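Local coordinates for cytochrome CH (Methylobacterium extorquens, PDB 1QN2), which carries electrons through a covalently bound heme c, probably relaying them toward a terminal oxidase during methanol oxidation, at residues 53-58 / 70-75; 64-69 / 91-96. All blocks are in the same frame, centred on the assembly; numbering follows the deposited sequence.

Contact 1: 53-58 / 70-75; sequences SGLTWD and KKKVPG. With HEC (heme c), chain D.
The backbones of 53-58 and 70-75 stay well apart, nearest at Ser53 and Val73 with 7.2 Å between their CA atoms, and side chains alone bridge the gap just where helix 69-72 gives way to loop. Leu55 does most of the bridging. Its side chain is extended, CD1 standing anti to CA (chi2 177°), which carries this methyl out to two neighbours at once, 3.8 Å from Lys72 CE and 3.8 Å from Val73 CG2. The leucine and valine side chains run antiparallel, methyl against methyl. Lys72 contributes its aliphatic chain: bent at chi2 (56°), it brings the methylene next to the leucine, while NZ goes on to a salt bridge with Asp61 and a hydrogen bond with Gln64. The greasy shaft and the charged end thus have separate partners, both lysine bonds being made to helix 59-67.

Ser53 adds a looser touch, CB lying 4.5 Å from Val73 CG2. Its OG accepts a hydrogen bond from Leu55 N at 3.2 Å, nearly straight at 172°, an ST turn that fixes the start of the loop at Gly54, where phi is positive. OG is also hydrogen-bonded to Leu50 O.

Farther along 53-58 comes an inverse gamma turn centred on Trp57, whose indole turns its NE1 edge to a heme propionate. NE1 donates to propionate oxygen O1A of HEC at 2.7 Å, and this oxygen sits at the ring edge in the indole plane. The bond ties one propionate to the polypeptide, as a buried tryptophan does in mitochondrial cytochromes c and cytochromes c2, and belongs to the propionate end of the class I cytochrome c heme pocket.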
loop_
_atom_site.group_PDB
_atom_site.type_symbol
_atom_site.label_atom_id
_atom_site.label_comp_id
_atom_site.label_asym_id
_atom_site.label_seq_id
_atom_site.Cartn_x
_atom_site.Cartn_y
_atom_site.Cartn_z
ATOM N N SER A 53 3.747 -0.178 13.995
ATOM C CA SER A 53 2.466 0.488 13.856
ATOM C C SER A 53 1.318 -0.354 14.401
ATOM O O SER A 53 0.345 0.197 14.900
ATOM C CB SER A 53 2.197 0.808 12.373
ATOM O OG SER A 53 1.954 -0.421 11.678
ATOM N N GLY A 54 1.421 -1.675 14.296
ATOM C CA GLY A 54 0.359 -2.543 14.774
ATOM C C GLY A 54 -0.875 -2.468 13.895
ATOM O O GLY A 54 -1.943 -2.967 14.250
ATOM N N LEU A 55 -0.761 -1.841 12.727
ATOM C CA LEU A 55 -1.896 -1.678 11.836
ATOM C C LEU A 55 -2.217 -2.953 11.045
ATOM O O LEU A 55 -1.381 -3.817 10.803
ATOM C CB LEU A 55 -1.571 -0.571 10.797
ATOM C CG LEU A 55 -1.479 0.873 11.265
ATOM C CD1 LEU A 55 -1.084 1.799 10.134
ATOM C CD2 LEU A 55 -2.728 1.374 11.960
ATOM N N THR A 56 -3.490 -3.028 10.671
ATOM C CA THR A 56 -4.026 -4.101 9.826
ATOM C C THR A 56 -4.487 -3.428 8.513
ATOM O O THR A 56 -5.262 -2.472 8.582
ATOM C CB THR A 56 -5.226 -4.817 10.446
ATOM O OG1 THR A 56 -4.782 -5.737 11.454
ATOM C CG2 THR A 56 -5.969 -5.614 9.365
ATOM N N TRP A 57 -3.988 -3.898 7.379
ATOM C CA TRP A 57 -4.342 -3.298 6.123
ATOM C C TRP A 57 -5.769 -3.477 5.693
ATOM O O TRP A 57 -6.035 -4.048 4.626
ATOM C CB TRP A 57 -3.357 -3.619 5.017
ATOM C CG TRP A 57 -2.021 -2.966 5.212
ATOM C CD1 TRP A 57 -0.797 -3.554 5.118
ATOM C CD2 TRP A 57 -1.784 -1.593 5.557
ATOM N NE1 TRP A 57 0.192 -2.623 5.345
ATOM C CE2 TRP A 57 -0.387 -1.422 5.654
ATOM C CE3 TRP A 57 -2.612 -0.490 5.758
ATOM C CZ2 TRP A 57 0.197 -0.188 5.933
ATOM C CZ3 TRP A 57 -2.037 0.727 6.079
ATOM C CH2 TRP A 57 -0.647 0.867 6.159
ATOM N N ASP A 58 -6.726 -3.002 6.488
ATOM C CA ASP A 58 -8.134 -3.135 6.050
ATOM C C ASP A 58 -8.409 -1.978 5.075
ATOM O O ASP A 58 -7.467 -1.204 4.842
ATOM C CB ASP A 58 -9.075 -3.089 7.228
ATOM C CG ASP A 58 -9.064 -1.845 8.070
ATOM O OD1 ASP A 58 -8.367 -0.851 7.778
ATOM O OD2 ASP A 58 -9.786 -1.835 9.095
ATOM N N LYS A 70 3.204 9.353 5.136
ATOM C CA LYS A 70 3.902 9.880 6.296
ATOM C C LYS A 70 3.004 10.399 7.379
ATOM O O LYS A 70 3.393 10.432 8.557
ATOM C CB LYS A 70 4.979 10.878 5.905
ATOM C CG LYS A 70 4.410 12.201 5.392
ATOM C CD LYS A 70 5.520 13.044 4.780
ATOM C CE LYS A 70 5.006 14.412 4.362
ATOM N NZ LYS A 70 5.924 15.080 3.400
ATOM N N LYS A 71 1.780 10.820 7.062
ATOM C CA LYS A 71 0.920 11.309 8.154
ATOM C C LYS A 71 0.292 10.126 8.882
ATOM O O LYS A 71 -0.008 10.188 10.067
ATOM C CB LYS A 71 -0.167 12.220 7.585
ATOM C CG LYS A 71 -1.316 12.492 8.541
ATOM C CD LYS A 71 -2.545 12.955 7.772
ATOM C CE LYS A 71 -3.720 13.212 8.698
ATOM N NZ LYS A 71 -4.402 14.500 8.394
ATOM N N LYS A 72 0.095 9.033 8.149
ATOM C CA LYS A 72 -0.509 7.827 8.741
ATOM C C LYS A 72 0.530 7.088 9.582
ATOM O O LYS A 72 0.256 6.544 10.650
ATOM C CB LYS A 72 -0.951 6.898 7.581
ATOM C CG LYS A 72 -1.574 5.590 8.067
ATOM C CD LYS A 72 -2.752 5.898 8.986
ATOM C CE LYS A 72 -3.519 4.612 9.275
ATOM N NZ LYS A 72 -4.693 4.908 10.142
ATOM N N VAL A 73 1.749 7.067 9.059
ATOM C CA VAL A 73 2.832 6.381 9.771
ATOM C C VAL A 73 4.095 7.233 9.744
ATOM O O VAL A 73 5.005 7.026 8.944
ATOM C CB VAL A 73 3.132 5.005 9.145
ATOM C CG1 VAL A 73 4.309 4.368 9.918
ATOM C CG2 VAL A 73 1.904 4.079 9.302
ATOM N N PRO A 74 4.135 8.225 10.648
ATOM C CA PRO A 74 5.335 9.074 10.665
ATOM C C PRO A 74 6.590 8.215 10.774
ATOM O O PRO A 74 6.683 7.325 11.617
ATOM C CB PRO A 74 5.146 9.917 11.929
ATOM C CG PRO A 74 3.648 9.986 12.074
ATOM C CD PRO A 74 3.170 8.571 11.696
ATOM N N GLY A 75 7.539 8.496 9.889
ATOM C CA GLY A 75 8.776 7.757 9.870
ATOM C C GLY A 75 8.823 6.605 8.889
ATOM O O GLY A 75 9.842 5.911 8.819
HETATM FE FE HEC D . 4.593 1.638 -1.203
HETATM C CHA HEC D . 5.092 0.014 1.776
HETATM C CHB HEC D . 1.342 0.503 -1.274
HETATM C CHC HEC D . 3.887 3.807 -3.800
HETATM C CHD HEC D . 7.882 2.307 -1.474
HETATM N NA HEC D . 3.421 0.434 0.026
HETATM C C1A HEC D . 3.822 -0.105 1.230
HETATM C C2A HEC D . 2.734 -0.748 1.748
HETATM C C3A HEC D . 1.681 -0.617 0.898
HETATM C C4A HEC D . 2.108 0.126 -0.181
HETATM C CMA HEC D . 0.332 -1.245 1.230
HETATM C CAA HEC D . 2.683 -1.506 3.053
HETATM C CBA HEC D . 3.000 -2.977 2.782
HETATM C CGA HEC D . 3.198 -3.827 4.031
HETATM O O1A HEC D . 2.777 -3.465 5.158
HETATM O O2A HEC D . 3.404 -5.060 3.859
HETATM N NB HEC D . 2.926 2.049 -2.378
HETATM C C1B HEC D . 1.716 1.422 -2.234
HETATM C C2B HEC D . 0.958 1.784 -3.323
HETATM C C3B HEC D . 1.613 2.791 -3.993
HETATM C C4B HEC D . 2.882 2.906 -3.438
HETATM C CMB HEC D . -0.462 1.393 -3.702
HETATM C CAB HEC D . 1.051 3.539 -5.031
HETATM C CBB HEC D . 0.012 4.444 -4.794
HETATM N NC HEC D . 5.701 2.891 -2.415
HETATM C C1C HEC D . 5.226 3.634 -3.460
HETATM C C2C HEC D . 6.334 4.155 -4.091
HETATM C C3C HEC D . 7.470 3.714 -3.461
HETATM C C4C HEC D . 7.063 2.945 -2.392
HETATM C CMC HEC D . 6.521 5.029 -5.319
HETATM C CAC HEC D . 8.783 4.018 -3.833
HETATM C CBC HEC D . 9.244 5.321 -4.045
HETATM N ND HEC D . 6.232 1.205 -0.028
HETATM C C1D HEC D . 7.478 1.644 -0.334
HETATM C C2D HEC D . 8.284 1.285 0.728
HETATM C C3D HEC D . 7.510 0.626 1.626
HETATM C C4D HEC D . 6.211 0.583 1.185
HETATM C CMD HEC D . 9.764 1.487 0.998
HETATM C CAD HEC D . 7.965 0.093 2.971
HETATM C CBD HEC D . 7.563 1.244 3.914
HETATM C CGD HEC D . 8.186 1.123 5.301
HETATM O O1D HEC D . 8.014 2.099 6.082
HETATM O O2D HEC D . 8.762 0.085 5.694
#

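Contact 2: 64-69 / 91-96; sequences QWLADP and DIIAYL. With HEC (heme c), chain D.
One wall of the heme crevice is built where the C-terminal helix, 86-98, passes helix 59-67, and here Leu66 meets Ile92. Leu66 CD1 lies 3.7 Å from Ile92 CG2, the two side chains crossing at a slant, and the same methyl makes a looser contact with Ile93 CG1 at 4.5 Å. All three residues are buried. With chi1 at -61°, the CG of Leu66 stands anti to the carbonyl carbon, and both branches come near the heme: CD1, besides reaching the isoleucines, lies close to heme methyl CMB, whereas CD2 packs closer still, 3.7 Å from CMB. Ile92 CG2 approaches that methyl too, at 4.0 Å, so side chains of both helices pack against CMB. In this class I cytochrome c fold the C-terminal helix also packs against the N-terminal one, and Ile92 touches Ala10 of helix 4-10.

One residue back along helix 59-67, Trp65 turns to the porphyrin itself. Its NE1 comes 3.3 Å from HEC C3A, the indole standing with its N-H edge over pyrrole A, and pyrrole nitrogen NA lies near the indole plane. Pro69 CB sits over one indole face, 3.9 Å above the plane and displaced toward the rim. With an alanine here in place of the indole, a gap is likely to open over this pyrrole and Pro69 to lose its flat packing partner.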
loop_
_atom_site.group_PDB
_atom_site.type_symbol
_atom_site.label_atom_id
_atom_site.label_comp_id
_atom_site.label_asym_id
_atom_site.label_seq_id
_atom_site.Cartn_x
_atom_site.Cartn_y
_atom_site.Cartn_z
ATOM N N GLN A 64 -6.373 5.711 4.348
ATOM C CA GLN A 64 -5.577 6.793 4.941
ATOM C C GLN A 64 -4.131 6.731 4.498
ATOM O O GLN A 64 -3.539 7.747 4.141
ATOM C CB GLN A 64 -5.706 6.762 6.462
ATOM C CG GLN A 64 -7.191 6.891 6.856
ATOM C CD GLN A 64 -7.402 6.839 8.352
ATOM O OE1 GLN A 64 -6.469 6.622 9.125
ATOM N NE2 GLN A 64 -8.646 7.038 8.776
ATOM N N TRP A 65 -3.559 5.534 4.503
ATOM C CA TRP A 65 -2.184 5.285 4.104
ATOM C C TRP A 65 -1.880 5.770 2.704
ATOM O O TRP A 65 -0.854 6.412 2.451
ATOM C CB TRP A 65 -1.865 3.796 4.236
ATOM C CG TRP A 65 -0.584 3.309 3.660
ATOM C CD1 TRP A 65 -0.413 2.478 2.580
ATOM C CD2 TRP A 65 0.724 3.552 4.189
ATOM N NE1 TRP A 65 0.928 2.213 2.402
ATOM C CE2 TRP A 65 1.643 2.866 3.372
ATOM C CE3 TRP A 65 1.200 4.287 5.284
ATOM C CZ2 TRP A 65 3.015 2.904 3.609
ATOM C CZ3 TRP A 65 2.562 4.320 5.516
ATOM C CH2 TRP A 65 3.452 3.634 4.685
ATOM N N LEU A 66 -2.751 5.476 1.735
ATOM C CA LEU A 66 -2.476 5.934 0.375
ATOM C C LEU A 66 -2.691 7.423 0.216
ATOM O O LEU A 66 -2.034 8.061 -0.618
ATOM C CB LEU A 66 -3.300 5.138 -0.638
ATOM C CG LEU A 66 -3.039 3.629 -0.690
ATOM C CD1 LEU A 66 -3.710 2.974 -1.909
ATOM C CD2 LEU A 66 -1.541 3.328 -0.752
ATOM N N ALA A 67 -3.595 8.037 0.982
ATOM C CA ALA A 67 -3.810 9.479 0.826
ATOM C C ALA A 67 -2.597 10.277 1.295
ATOM O O ALA A 67 -2.270 11.331 0.742
ATOM C CB ALA A 67 -5.050 9.904 1.605
ATOM N N ASP A 68 -1.920 9.778 2.319
ATOM C CA ASP A 68 -0.728 10.471 2.861
ATOM C C ASP A 68 0.007 9.492 3.797
ATOM O O ASP A 68 -0.317 9.420 4.976
ATOM C CB ASP A 68 -1.232 11.657 3.718
ATOM C CG ASP A 68 -0.146 12.668 3.996
ATOM O OD1 ASP A 68 1.042 12.292 3.964
ATOM O OD2 ASP A 68 -0.475 13.849 4.247
ATOM N N PRO A 69 0.965 8.754 3.238
ATOM C CA PRO A 69 1.748 7.766 3.955
ATOM C C PRO A 69 2.427 8.277 5.209
ATOM O O PRO A 69 2.260 7.687 6.285
ATOM C CB PRO A 69 2.769 7.278 2.937
ATOM C CG PRO A 69 2.371 7.812 1.622
ATOM C CD PRO A 69 1.261 8.789 1.794
ATOM N N ASP A 91 -10.194 2.905 -6.095
ATOM C CA ASP A 91 -9.917 2.100 -7.300
ATOM C C ASP A 91 -8.662 1.269 -7.094
ATOM O O ASP A 91 -8.600 0.076 -7.390
ATOM C CB ASP A 91 -9.761 3.017 -8.512
ATOM C CG ASP A 91 -11.103 3.611 -8.930
ATOM O OD1 ASP A 91 -12.131 3.076 -8.482
ATOM O OD2 ASP A 91 -11.112 4.593 -9.692
ATOM N N ILE A 92 -7.633 1.923 -6.554
ATOM C CA ILE A 92 -6.383 1.200 -6.299
ATOM C C ILE A 92 -6.627 0.049 -5.340
ATOM O O ILE A 92 -6.128 -1.066 -5.519
ATOM C CB ILE A 92 -5.314 2.154 -5.735
ATOM C CG1 ILE A 92 -4.874 3.139 -6.814
ATOM C CG2 ILE A 92 -4.135 1.380 -5.176
ATOM C CD1 ILE A 92 -3.833 4.156 -6.489
ATOM N N ILE A 93 -7.421 0.287 -4.294
ATOM C CA ILE A 93 -7.698 -0.786 -3.341
ATOM C C ILE A 93 -8.466 -1.919 -3.996
ATOM O O ILE A 93 -8.276 -3.109 -3.715
ATOM C CB ILE A 93 -8.441 -0.269 -2.101
ATOM C CG1 ILE A 93 -7.536 0.713 -1.324
ATOM C CG2 ILE A 93 -8.844 -1.416 -1.192
ATOM C CD1 ILE A 93 -8.286 1.656 -0.408
ATOM N N ALA A 94 -9.368 -1.584 -4.917
ATOM C CA ALA A 94 -10.115 -2.693 -5.586
ATOM C C ALA A 94 -9.110 -3.533 -6.376
ATOM O O ALA A 94 -9.170 -4.756 -6.489
ATOM C CB ALA A 94 -11.100 -2.033 -6.565
ATOM N N TYR A 95 -8.129 -2.832 -6.944
ATOM C CA TYR A 95 -7.108 -3.525 -7.730
ATOM C C TYR A 95 -6.261 -4.439 -6.873
ATOM O O TYR A 95 -5.997 -5.584 -7.251
ATOM C CB TYR A 95 -6.260 -2.518 -8.496
ATOM C CG TYR A 95 -5.063 -3.131 -9.186
ATOM C CD1 TYR A 95 -5.253 -4.139 -10.129
ATOM C CD2 TYR A 95 -3.768 -2.730 -8.891
ATOM C CE1 TYR A 95 -4.170 -4.718 -10.755
ATOM C CE2 TYR A 95 -2.673 -3.288 -9.538
ATOM C CZ TYR A 95 -2.893 -4.294 -10.464
ATOM O OH TYR A 95 -1.850 -4.915 -11.114
ATOM N N LEU A 96 -5.831 -3.955 -5.706
ATOM C CA LEU A 96 -5.012 -4.719 -4.785
ATOM C C LEU A 96 -5.698 -5.995 -4.329
ATOM O O LEU A 96 -5.063 -7.031 -4.135
ATOM C CB LEU A 96 -4.648 -3.865 -3.558
ATOM C CG LEU A 96 -3.738 -2.660 -3.773
ATOM C CD1 LEU A 96 -3.453 -1.986 -2.415
ATOM C CD2 LEU A 96 -2.433 -3.093 -4.416
HETATM FE FE HEC D . 4.593 1.638 -1.203
HETATM C CHA HEC D . 5.092 0.014 1.776
HETATM C CHB HEC D . 1.342 0.503 -1.274
HETATM C CHC HEC D . 3.887 3.807 -3.800
HETATM C CHD HEC D . 7.882 2.307 -1.474
HETATM N NA HEC D . 3.421 0.434 0.026
HETATM C C1A HEC D . 3.822 -0.105 1.230
HETATM C C2A HEC D . 2.734 -0.748 1.748
HETATM C C3A HEC D . 1.681 -0.617 0.898
HETATM C C4A HEC D . 2.108 0.126 -0.181
HETATM C CMA HEC D . 0.332 -1.245 1.230
HETATM C CAA HEC D . 2.683 -1.506 3.053
HETATM C CBA HEC D . 3.000 -2.977 2.782
HETATM C CGA HEC D . 3.198 -3.827 4.031
HETATM O O1A HEC D . 2.777 -3.465 5.158
HETATM O O2A HEC D . 3.404 -5.060 3.859
HETATM N NB HEC D . 2.926 2.049 -2.378
HETATM C C1B HEC D . 1.716 1.422 -2.234
HETATM C C2B HEC D . 0.958 1.784 -3.323
HETATM C C3B HEC D . 1.613 2.791 -3.993
HETATM C C4B HEC D . 2.882 2.906 -3.438
HETATM C CMB HEC D . -0.462 1.393 -3.702
HETATM C CAB HEC D . 1.051 3.539 -5.031
HETATM C CBB HEC D . 0.012 4.444 -4.794
HETATM N NC HEC D . 5.701 2.891 -2.415
HETATM C C1C HEC D . 5.226 3.634 -3.460
HETATM C C2C HEC D . 6.334 4.155 -4.091
HETATM C C3C HEC D . 7.470 3.714 -3.461
HETATM C C4C HEC D . 7.063 2.945 -2.392
HETATM C CMC HEC D . 6.521 5.029 -5.319
HETATM C CAC HEC D . 8.783 4.018 -3.833
HETATM C CBC HEC D . 9.244 5.321 -4.045
HETATM N ND HEC D . 6.232 1.205 -0.028
HETATM C C1D HEC D . 7.478 1.644 -0.334
HETATM C C2D HEC D . 8.284 1.285 0.728
HETATM C C3D HEC D . 7.510 0.626 1.626
HETATM C C4D HEC D . 6.211 0.583 1.185
HETATM C CMD HEC D . 9.764 1.487 0.998
HETATM C CAD HEC D . 7.965 0.093 2.971
HETATM C CBD HEC D . 7.563 1.244 3.914
HETATM C CGD HEC D . 8.186 1.123 5.301
HETATM O O1D HEC D . 8.014 2.099 6.082
HETATM O O2D HEC D . 8.762 0.085 5.694
#

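How the contacts relate
From the N terminus, the chain first passes 53-58, then 64-69, then 70-75, and lastly 91-96. The segments therefore alternate and the two loops cross: contact 1 closes a short, largely helical loop of 11 residues, and contact 2 a longer one of 21 that includes 70-75. Contact 1 ties the loop after helix 48-53 to helix 69-72 and leans on helix 59-67 through Trp57, Lys72 and Val73; contact 2 ties the end of helix 59-67 to helix 86-98. Their centres are 12 Å apart. Trp57 CH2 packs 3.5 Å from Trp65 CG, and Val73 CB 3.7 Å from Trp65 CZ3. Both contacts touch the same heme.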